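Long-range contacts in Crov588 (Cafeteriavirus, PDB 6NYR), which is of unknown function but folds as a circular leucine-rich repeat protein built largely from FNIP repeats: residues His563-Pro568 with His585-Thr590; Tyr607-Leu612 with His629-Trp634; Asn225-Ser230 with Val248-Leu253; Asn185-Leu190 with Asn207-Leu212. All coordinates share one frame; numbering follows the deposited sequence. Where two conformers were deposited one is given.

Contact 1. Residues His563-Pro568 with His585-Thr590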
# COMPACT_ATOMS: atom_id res chain seq x y z
N HIS A 563 -26.82 -6.85 -3.69
CA HIS A 563 -26.12 -5.57 -3.66
C HIS A 563 -26.46 -4.78 -4.91
O HIS A 563 -26.13 -5.21 -6.03
CB HIS A 563 -24.60 -5.78 -3.55
CG HIS A 563 -24.18 -6.47 -2.30
ND1 HIS A 563 -24.63 -7.73 -1.95
CD2 HIS A 563 -23.36 -6.07 -1.29
CE1 HIS A 563 -24.10 -8.07 -0.78
NE2 HIS A 563 -23.33 -7.09 -0.37
N LEU A 564 -27.10 -3.63 -4.73
CA LEU A 564 -27.50 -2.78 -5.85
C LEU A 564 -26.98 -1.37 -5.63
O LEU A 564 -27.24 -0.75 -4.60
CB LEU A 564 -29.03 -2.76 -6.00
CG LEU A 564 -29.58 -1.82 -7.07
CD1 LEU A 564 -28.98 -2.12 -8.44
CD2 LEU A 564 -31.10 -1.92 -7.12
N GLU A 565 -26.25 -0.86 -6.62
CA GLU A 565 -25.71 0.50 -6.59
C GLU A 565 -26.15 1.24 -7.85
O GLU A 565 -25.77 0.85 -8.96
CB GLU A 565 -24.19 0.50 -6.47
CG GLU A 565 -23.57 1.90 -6.48
CD GLU A 565 -22.06 1.88 -6.31
OE1 GLU A 565 -21.50 0.80 -6.04
OE2 GLU A 565 -21.43 2.95 -6.48
N PHE A 566 -26.98 2.27 -7.67
CA PHE A 566 -27.31 3.18 -8.75
C PHE A 566 -26.24 4.26 -8.89
O PHE A 566 -25.56 4.62 -7.93
CB PHE A 566 -28.67 3.84 -8.50
CG PHE A 566 -29.83 2.91 -8.65
CD1 PHE A 566 -30.18 2.41 -9.90
CD2 PHE A 566 -30.58 2.54 -7.55
CE1 PHE A 566 -31.24 1.55 -10.04
CE2 PHE A 566 -31.65 1.67 -7.69
CZ PHE A 566 -31.98 1.18 -8.94
N GLY A 567 -26.11 4.79 -10.10
CA GLY A 567 -25.11 5.78 -10.39
C GLY A 567 -25.59 7.21 -10.24
O GLY A 567 -26.75 7.48 -9.92
N PRO A 568 -24.69 8.17 -10.50
CA PRO A 568 -25.02 9.59 -10.32
C PRO A 568 -26.37 10.03 -10.88
O PRO A 568 -27.12 10.71 -10.18
CB PRO A 568 -23.87 10.30 -11.06
CG PRO A 568 -22.69 9.38 -10.86
CD PRO A 568 -23.25 7.96 -10.77
N HIS A 585 -28.14 -4.80 0.42
CA HIS A 585 -27.39 -3.55 0.33
C HIS A 585 -27.89 -2.74 -0.86
O HIS A 585 -27.85 -3.21 -2.00
CB HIS A 585 -25.89 -3.83 0.17
CG HIS A 585 -25.27 -4.51 1.34
ND1 HIS A 585 -25.61 -5.78 1.74
CD2 HIS A 585 -24.33 -4.08 2.22
CE1 HIS A 585 -24.91 -6.11 2.81
NE2 HIS A 585 -24.13 -5.10 3.12
N LEU A 586 -28.36 -1.52 -0.59
CA LEU A 586 -28.86 -0.63 -1.62
C LEU A 586 -28.21 0.74 -1.48
O LEU A 586 -28.23 1.33 -0.39
CB LEU A 586 -30.38 -0.50 -1.55
CG LEU A 586 -31.06 0.46 -2.52
CD1 LEU A 586 -30.83 0.04 -3.96
CD2 LEU A 586 -32.56 0.51 -2.21
N THR A 587 -27.65 1.25 -2.58
CA THR A 587 -27.01 2.56 -2.60
C THR A 587 -27.55 3.36 -3.78
O THR A 587 -27.40 2.94 -4.93
CB THR A 587 -25.48 2.45 -2.69
OG1 THR A 587 -24.97 1.84 -1.50
CG2 THR A 587 -24.85 3.83 -2.87
N PHE A 588 -28.13 4.52 -3.50
CA PHE A 588 -28.55 5.44 -4.54
C PHE A 588 -27.42 6.42 -4.87
O PHE A 588 -26.60 6.76 -4.01
CB PHE A 588 -29.79 6.24 -4.12
CG PHE A 588 -31.03 5.40 -4.00
CD1 PHE A 588 -31.72 5.00 -5.12
CD2 PHE A 588 -31.51 5.03 -2.75
CE1 PHE A 588 -32.86 4.23 -5.01
CE2 PHE A 588 -32.65 4.27 -2.63
CZ PHE A 588 -33.33 3.87 -3.76
N GLY A 589 -27.41 6.88 -6.12
CA GLY A 589 -26.40 7.82 -6.57
C GLY A 589 -26.74 9.26 -6.24
O GLY A 589 -27.74 9.57 -5.59
N THR A 590 -25.89 10.16 -6.73
CA THR A 590 -25.93 11.55 -6.30
C THR A 590 -27.31 12.18 -6.50
O THR A 590 -27.80 12.91 -5.62
CB THR A 590 -24.86 12.36 -7.05
OG1 THR A 590 -25.09 12.26 -8.46
CG2 THR A 590 -23.46 11.85 -6.72
O HOH W 1 -24.98 -1.11 -2.30
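Two neighbouring strands of the leucine-rich repeat solenoid, 563-565 and 585-587, pair in parallel and in register, His563 opposite His585. Three backbone hydrogen bonds join them. Leu564 N donates to His585 O, Thr587 N to Leu564 O at 2.9 Å, and Phe566 N to Thr587 O. Leu564 O also accepts from a water that hydrogen-bonds to Thr587 OG1.

The two imidazoles form an offset stack on the face that also carries Glu565 and Thr587. Their planes are 7° apart and their centroids 4.2 Å apart. His563 NE2 sits over the rim of the His585 ring, 3.4 Å from His585 ND1. This is ring packing, since the angle is poor for a hydrogen bond. Each histidine has CG anti to its own carbonyl carbon (chi1 -63° in His563), which sends both rings out from the strands together. The stack continues to His541 and Tyr607.

The opposite face is apolar. Leu564 CD2 lies 3.7 Å from Leu586 CD1, which also approaches Phe566 CE2. The rings of Phe566 and Phe588 are tilted almost alike but displaced, with little overlap; Phe566 CD2 meets Phe588 CD1 at 3.6 Å. Both leucines and both phenylalanines are buried.

After the strands the two segments stay close. Gly589 CA makes a CA-H...O contact of 3.4 Å with Gly567 O. Thr590 OG1 donates to Pro568 O at 3.1 Å, tilted from the carbonyl plane. Parallel strand pairing over layers of packed leucines and phenylalanines is typical of the leucine-rich repeat solenoid.

Contact 2. Residues Tyr607-Leu612 with His629-Trp634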
# COMPACT_ATOMS: atom_id res chain seq x y z
N TYR A 607 -28.53 -2.52 4.73
CA TYR A 607 -27.73 -1.33 4.47
C TYR A 607 -28.43 -0.49 3.42
O TYR A 607 -28.70 -0.96 2.31
CB TYR A 607 -26.32 -1.73 4.02
CG TYR A 607 -25.40 -2.07 5.17
CD1 TYR A 607 -25.71 -3.10 6.05
CD2 TYR A 607 -24.23 -1.36 5.38
CE1 TYR A 607 -24.88 -3.41 7.11
CE2 TYR A 607 -23.39 -1.67 6.43
CZ TYR A 607 -23.71 -2.69 7.29
OH TYR A 607 -22.88 -3.00 8.34
N LEU A 608 -28.75 0.75 3.78
CA LEU A 608 -29.42 1.68 2.88
C LEU A 608 -28.65 2.99 2.86
O LEU A 608 -28.39 3.58 3.91
CB LEU A 608 -30.86 1.94 3.33
CG LEU A 608 -31.71 2.82 2.43
CD1 LEU A 608 -31.72 2.26 1.02
CD2 LEU A 608 -33.12 2.92 2.99
N THR A 609 -28.26 3.43 1.66
CA THR A 609 -27.54 4.68 1.50
C THR A 609 -28.22 5.53 0.44
O THR A 609 -28.29 5.13 -0.73
CB THR A 609 -26.07 4.43 1.13
OG1 THR A 609 -25.44 3.65 2.16
CG2 THR A 609 -25.32 5.74 0.96
N PHE A 610 -28.71 6.69 0.84
CA PHE A 610 -29.20 7.71 -0.08
C PHE A 610 -28.04 8.61 -0.50
O PHE A 610 -27.05 8.76 0.22
CB PHE A 610 -30.31 8.53 0.56
CG PHE A 610 -31.52 7.73 0.92
CD1 PHE A 610 -32.50 7.45 -0.03
CD2 PHE A 610 -31.69 7.23 2.21
CE1 PHE A 610 -33.61 6.70 0.30
CE2 PHE A 610 -32.80 6.48 2.54
CZ PHE A 610 -33.76 6.22 1.59
N GLY A 611 -28.17 9.20 -1.69
CA GLY A 611 -27.14 10.03 -2.26
C GLY A 611 -27.26 11.49 -1.89
O GLY A 611 -28.00 11.88 -0.99
N LEU A 612 -26.53 12.33 -2.65
CA LEU A 612 -26.33 13.72 -2.26
C LEU A 612 -27.65 14.48 -2.21
O LEU A 612 -27.92 15.21 -1.25
CB LEU A 612 -25.36 14.39 -3.23
CG LEU A 612 -24.89 15.81 -2.92
CD1 LEU A 612 -23.53 16.08 -3.58
CD2 LEU A 612 -25.89 16.87 -3.38
N HIS A 629 -28.17 -0.07 9.12
CA HIS A 629 -27.26 1.03 8.79
C HIS A 629 -27.93 1.92 7.76
O HIS A 629 -28.08 1.53 6.59
CB HIS A 629 -25.93 0.48 8.28
CG HIS A 629 -25.11 -0.20 9.34
ND1 HIS A 629 -25.49 -1.38 9.93
CD2 HIS A 629 -23.93 0.14 9.91
CE1 HIS A 629 -24.59 -1.74 10.82
NE2 HIS A 629 -23.63 -0.83 10.83
N LEU A 630 -28.30 3.13 8.18
CA LEU A 630 -29.02 4.08 7.34
C LEU A 630 -28.16 5.32 7.15
O LEU A 630 -27.76 5.95 8.14
CB LEU A 630 -30.36 4.46 7.97
CG LEU A 630 -31.19 5.50 7.22
CD1 LEU A 630 -31.49 5.02 5.81
CD2 LEU A 630 -32.46 5.81 7.98
N THR A 631 -27.87 5.66 5.90
CA THR A 631 -27.03 6.80 5.58
C THR A 631 -27.76 7.74 4.64
O THR A 631 -28.26 7.33 3.59
CB THR A 631 -25.71 6.34 4.94
OG1 THR A 631 -25.01 5.48 5.84
CG2 THR A 631 -24.84 7.54 4.60
N PHE A 632 -27.83 9.01 5.03
CA PHE A 632 -28.40 10.07 4.22
C PHE A 632 -27.29 10.95 3.66
O PHE A 632 -26.15 10.94 4.14
CB PHE A 632 -29.37 10.92 5.03
CG PHE A 632 -30.65 10.23 5.36
CD1 PHE A 632 -31.65 10.12 4.41
CD2 PHE A 632 -30.85 9.68 6.61
CE1 PHE A 632 -32.84 9.47 4.71
CE2 PHE A 632 -32.03 9.03 6.91
CZ PHE A 632 -33.02 8.93 5.96
N GLY A 633 -27.64 11.74 2.65
CA GLY A 633 -26.69 12.56 1.94
C GLY A 633 -26.66 14.00 2.45
O GLY A 633 -27.31 14.37 3.42
N TRP A 634 -25.86 14.81 1.73
CA TRP A 634 -25.63 16.20 2.12
C TRP A 634 -26.94 16.96 2.24
O TRP A 634 -27.19 17.63 3.25
CB TRP A 634 -24.72 16.82 1.06
CG TRP A 634 -24.03 18.10 1.40
CD1 TRP A 634 -24.02 18.76 2.60
CD2 TRP A 634 -23.21 18.88 0.51
NE1 TRP A 634 -23.26 19.90 2.50
CE2 TRP A 634 -22.75 19.99 1.24
CE3 TRP A 634 -22.83 18.73 -0.82
CZ2 TRP A 634 -21.93 20.96 0.66
CZ3 TRP A 634 -22.01 19.70 -1.39
CH2 TRP A 634 -21.57 20.80 -0.65
O HOH W 2 -25.64 2.58 4.84
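Tyr607 lays its ring over the imidazole of His629 in an offset stack. The planes are 10° apart and the centroids 4.2 Å apart. The hydroxyl end reaches across the imidazole, with Tyr607 OH above the ring centre and 3.3 Å from His629 CE1. At the other end His629 CB sits over the centre of the phenol ring in a CH-pi contact, 3.8 Å from the Tyr607 centroid. Tyr607 CG is anti to the carbonyl carbon (chi1 -82°), and from there the ring leans toward His629.

The strands beneath, 607-609 and 629-631, run parallel. Leu608 N donates to His629 O in a nearly straight bond. Thr631 N donates to Leu608 O, and Phe610 N to Thr631 O at 2.9 Å. One water bridges three groups: it donates to Leu608 O and bonds both Thr609 OG1 and Thr631 OG1.

On the buried face Leu630 CD1 touches Leu608 CD2 and lies at the edge of the Phe610 ring, 3.8 Å from Phe610 CE2. The Phe610 and Phe632 planes nearly match yet scarcely overlap, Phe610 CD2 being 3.5 Å from Phe632 CE1. Farther along, Leu612 CD1 meets the edge of the Trp634 indole, 3.9 Å from Trp634 CE3. The Trp634 ring meets Tyr655 edge-to-face.

From the strands to the phenylalanines, chemistry divides by face: hydrocarbon inside, stacked rings and water-linked hydroxyls opposite. Leu612 and Trp634 add apolar contact at the exposed end.

Contact 3. Residues Asn225-Ser230 with Val248-Leu253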
# COMPACT_ATOMS: atom_id res chain seq x y z
N ASN A 225 39.75 -3.62 8.66
CA ASN A 225 39.53 -3.86 10.09
C ASN A 225 38.79 -2.73 10.78
O ASN A 225 38.90 -2.56 12.00
CB ASN A 225 40.87 -4.12 10.80
CG ASN A 225 41.59 -5.35 10.26
OD1 ASN A 225 42.74 -5.27 9.83
ND2 ASN A 225 40.90 -6.49 10.27
N VAL A 226 38.04 -1.94 10.02
CA VAL A 226 37.14 -0.95 10.60
C VAL A 226 35.75 -1.53 10.79
O VAL A 226 35.09 -1.26 11.80
CB VAL A 226 37.11 0.31 9.72
CG1 VAL A 226 36.12 1.32 10.27
CG2 VAL A 226 38.50 0.92 9.60
N LEU A 227 35.28 -2.32 9.83
CA LEU A 227 33.97 -2.94 9.88
C LEU A 227 34.04 -4.25 10.65
O LEU A 227 34.89 -5.10 10.34
CB LEU A 227 33.46 -3.20 8.47
CG LEU A 227 33.21 -1.96 7.60
CD1 LEU A 227 32.82 -2.33 6.19
CD2 LEU A 227 32.12 -1.11 8.25
N PRO A 228 33.20 -4.44 11.66
CA PRO A 228 33.32 -5.66 12.48
C PRO A 228 32.87 -6.90 11.73
O PRO A 228 32.05 -6.85 10.81
CB PRO A 228 32.41 -5.37 13.68
CG PRO A 228 31.42 -4.35 13.18
CD PRO A 228 32.16 -3.52 12.16
N ASN A 229 33.42 -8.04 12.16
CA ASN A 229 33.10 -9.33 11.55
C ASN A 229 31.69 -9.81 11.88
O ASN A 229 31.34 -10.93 11.48
CB ASN A 229 34.12 -10.39 11.97
CG ASN A 229 35.45 -10.24 11.25
OD1 ASN A 229 35.49 -9.86 10.08
ND2 ASN A 229 36.54 -10.56 11.94
N SER A 230 30.90 -9.03 12.60
CA SER A 230 29.51 -9.38 12.86
C SER A 230 28.55 -8.71 11.88
O SER A 230 27.38 -9.12 11.80
CB SER A 230 29.11 -8.98 14.29
OG SER A 230 29.39 -7.62 14.54
N VAL A 248 38.20 -5.19 3.45
CA VAL A 248 37.54 -4.15 4.23
C VAL A 248 36.08 -4.52 4.51
O VAL A 248 35.55 -4.21 5.57
CB VAL A 248 37.65 -2.77 3.55
CG1 VAL A 248 37.75 -2.90 2.05
CG2 VAL A 248 36.47 -1.90 3.94
N LEU A 249 35.41 -5.17 3.56
CA LEU A 249 34.06 -5.67 3.83
C LEU A 249 34.15 -6.98 4.60
O LEU A 249 34.86 -7.89 4.17
CB LEU A 249 33.28 -5.87 2.54
CG LEU A 249 33.07 -4.63 1.67
CD1 LEU A 249 32.36 -4.99 0.37
CD2 LEU A 249 32.28 -3.58 2.43
N PRO A 250 33.47 -7.12 5.74
CA PRO A 250 33.61 -8.35 6.52
C PRO A 250 32.98 -9.54 5.82
O PRO A 250 32.09 -9.42 4.97
CB PRO A 250 32.89 -8.02 7.84
CG PRO A 250 31.88 -6.99 7.46
CD PRO A 250 32.50 -6.18 6.34
N ASN A 251 33.46 -10.72 6.20
CA ASN A 251 33.08 -11.99 5.61
C ASN A 251 31.73 -12.50 6.09
O ASN A 251 31.36 -13.64 5.77
CB ASN A 251 34.18 -13.01 5.91
CG ASN A 251 35.42 -12.81 5.06
OD1 ASN A 251 35.32 -12.49 3.87
ND2 ASN A 251 36.59 -12.95 5.67
N SER A 252 30.99 -11.68 6.83
CA SER A 252 29.67 -12.02 7.33
C SER A 252 28.55 -11.26 6.62
O SER A 252 27.37 -11.52 6.89
CB SER A 252 29.60 -11.75 8.84
OG SER A 252 30.26 -10.54 9.15
N LEU A 253 28.90 -10.34 5.73
CA LEU A 253 27.92 -9.44 5.13
C LEU A 253 26.97 -10.19 4.20
O LEU A 253 27.41 -10.96 3.34
CB LEU A 253 28.64 -8.33 4.37
CG LEU A 253 27.93 -7.01 4.12
CD1 LEU A 253 27.57 -6.31 5.41
CD2 LEU A 253 28.84 -6.12 3.26
O HOH W 3 36.85 -2.48 7.14
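Leu227 and Pro250 pack together between loops of adjacent coils of the leucine-rich repeat solenoid. Neither 225-230 nor 248-253 is a regular helix or strand. Their touching parts, 227-230 and 248-252, run 11° apart.

Apolar contacts come first. Leu227 CB lies 3.8 Å from Pro250 CD, and the two side chains cross at a slant. Leu227 CD1 reaches farther, to Leu249 CD2 at 4.0 Å and to the backbone at Val248 O. Its CG is anti to the carbonyl carbon (chi1 -64°), and the extended second torsion carries CD1 across to the next coil. Inside the coils Leu227 and Leu249 both touch Leu234 of strand 233-235.

The proline ring also meets polar atoms. Pro250 CB lies 3.3 Å from Pro228 O. Asn229 passes the ring pointing the other way, its OD1 3.9 Å from Pro250 CB.

A water links the backbones. It accepts from Leu227 N and donates to Val248 O at 2.7 Å, so the two polar groups are joined although they do not bond directly.

The remaining link is a hydroxyl. Pro250 to Leu253 form a type I beta turn, which carries Ser252 near its end. The side chain of Ser252 is directed toward 225-230. Leu231 O also lies within reach of its proton, so which carbonyl receives it is not settled; Ser252 OG lies 2.6 Å from Asn229 O.

Contact 4. Residues Asn185-Leu190 with Asn207-Leu212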
# COMPACT_ATOMS: atom_id res chain seq x y z
N ASN A 185 29.55 -1.99 23.60
CA ASN A 185 29.85 -3.33 23.11
C ASN A 185 28.59 -4.13 22.80
O ASN A 185 28.70 -5.21 22.21
CB ASN A 185 30.67 -4.07 24.16
CG ASN A 185 32.11 -3.61 24.23
OD1 ASN A 185 32.80 -3.54 23.21
ND2 ASN A 185 32.57 -3.29 25.43
N SER A 186 27.43 -3.63 23.19
CA SER A 186 26.15 -4.28 22.96
C SER A 186 25.43 -3.79 21.71
O SER A 186 24.41 -4.37 21.34
CB SER A 186 25.24 -4.07 24.18
OG SER A 186 25.21 -2.70 24.55
N LEU A 187 25.95 -2.76 21.05
CA LEU A 187 25.22 -2.12 19.96
C LEU A 187 25.12 -3.04 18.75
O LEU A 187 26.10 -3.68 18.36
CB LEU A 187 25.90 -0.81 19.59
CG LEU A 187 25.09 0.24 18.84
CD1 LEU A 187 23.97 0.79 19.71
CD2 LEU A 187 26.01 1.38 18.38
N THR A 188 23.93 -3.09 18.16
CA THR A 188 23.67 -3.93 17.00
C THR A 188 23.17 -3.15 15.79
O THR A 188 23.49 -3.53 14.65
CB THR A 188 22.62 -5.00 17.33
OG1 THR A 188 21.37 -4.37 17.64
CG2 THR A 188 23.07 -5.84 18.52
N TYR A 189 22.38 -2.10 15.99
CA TYR A 189 21.88 -1.25 14.92
C TYR A 189 22.45 0.15 15.10
O TYR A 189 22.26 0.77 16.16
CB TYR A 189 20.34 -1.19 14.93
CG TYR A 189 19.64 -2.43 14.42
CD1 TYR A 189 19.89 -3.68 14.98
CD2 TYR A 189 18.71 -2.35 13.39
CE1 TYR A 189 19.24 -4.81 14.52
CE2 TYR A 189 18.06 -3.47 12.92
CZ TYR A 189 18.33 -4.70 13.49
OH TYR A 189 17.68 -5.82 13.02
N LEU A 190 23.14 0.66 14.08
CA LEU A 190 23.67 2.02 14.09
C LEU A 190 23.22 2.72 12.82
O LEU A 190 23.47 2.22 11.72
CB LEU A 190 25.19 2.03 14.21
CG LEU A 190 25.88 3.40 14.19
CD1 LEU A 190 25.31 4.33 15.25
CD2 LEU A 190 27.39 3.26 14.37
N ASN A 207 32.16 -5.00 18.35
CA ASN A 207 32.21 -6.36 17.85
C ASN A 207 30.84 -7.00 17.69
O ASN A 207 30.76 -8.17 17.29
CB ASN A 207 33.02 -7.23 18.82
CG ASN A 207 32.28 -7.48 20.13
OD1 ASN A 207 31.35 -6.75 20.48
ND2 ASN A 207 32.69 -8.53 20.85
N SER A 208 29.77 -6.27 17.98
CA SER A 208 28.43 -6.82 17.95
C SER A 208 27.53 -6.18 16.90
O SER A 208 26.37 -6.59 16.77
CB SER A 208 27.78 -6.65 19.33
OG SER A 208 27.88 -5.30 19.76
N LEU A 209 28.03 -5.22 16.13
CA LEU A 209 27.19 -4.48 15.21
C LEU A 209 26.79 -5.37 14.03
O LEU A 209 27.64 -6.04 13.43
CB LEU A 209 27.93 -3.24 14.71
CG LEU A 209 27.11 -2.13 14.05
CD1 LEU A 209 26.19 -1.49 15.09
CD2 LEU A 209 28.01 -1.08 13.43
N THR A 210 25.50 -5.39 13.72
CA THR A 210 24.98 -6.16 12.59
C THR A 210 24.45 -5.29 11.46
O THR A 210 24.51 -5.71 10.30
CB THR A 210 23.86 -7.10 13.06
OG1 THR A 210 22.79 -6.35 13.65
CG2 THR A 210 24.40 -8.11 14.07
N HIS A 211 23.93 -4.10 11.76
CA HIS A 211 23.30 -3.24 10.76
C HIS A 211 23.94 -1.86 10.84
O HIS A 211 23.90 -1.22 11.89
CB HIS A 211 21.79 -3.12 11.00
CG HIS A 211 21.01 -4.35 10.67
ND1 HIS A 211 21.19 -5.55 11.34
CD2 HIS A 211 20.03 -4.57 9.76
CE1 HIS A 211 20.36 -6.45 10.85
NE2 HIS A 211 19.65 -5.89 9.89
N LEU A 212 24.50 -1.40 9.72
CA LEU A 212 25.15 -0.10 9.65
C LEU A 212 24.58 0.66 8.47
O LEU A 212 24.67 0.19 7.32
CB LEU A 212 26.67 -0.23 9.53
CG LEU A 212 27.45 1.08 9.38
CD1 LEU A 212 27.20 2.00 10.56
CD2 LEU A 212 28.94 0.80 9.21
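The segments 185-190 and 207-212 run alongside each other and enter parallel strands at Tyr189 and His211. Leu190 N donates to His211 O at 3.0 Å. Just before the strands, Thr188 O accepts from two backbone donors. His211 N comes nearly end-on to the carbonyl, while Thr210 N lies in its plane on a lone pair. Thr210 OG1 is also close to Thr188 O, but its proton may go to His211 ND1 instead.

Ser208 OG fits between two carbonyls, 2.6 Å from Asn185 O and 2.8 Å from Leu187 O. Which of them takes its one proton is not settled. With chi1 at 52°, OG sits between the backbone N and the carbonyl carbon of Ser208, facing the neighbouring coil.

In one of its two conformers, Tyr189 forms an offset stack with His211, planes 7° apart. The imidazole lies over one face of the phenol, and Tyr189 CZ lies over the imidazole centre. Thr210 OG1 meets the imidazole edge in plane at His211 ND1, 2.9 Å away, which would steady the ring's rotation.

On the buried face Leu209 CD1 packs 3.8 Å from Leu190 CB, and Leu190 CD2 meets Leu212 CD1. Such repeated leucines and serine-to-carbonyl links fit stacked FNIP-type leucine-rich repeats.

How the contacts relate
All four contacts join successive coils of the ring. Contacts 1 and 2 are direct neighbours: strands 585-587 and 607-609 pair, with Leu586 O close to Thr609 N at 2.9 Å. Contacts 3 and 4 also touch, through Ser230 OG and Leu209 O, but lie on the opposite side of the chain's centre. In contacts 1, 2 and 4 the strand leucines are buried, with the phenylalanines of 1 and 2, while the stacked rings are at least partly exposed. Contact 3 lies wholly in loops and relies on proline packing, a water and a serine hydroxyl; Leu227, Val248, Leu249 and Pro250 are buried, Asn229 and Asn251 exposed. Contact 4 adds to paired strands and stacked rings the serine-to-carbonyl link of contact 3.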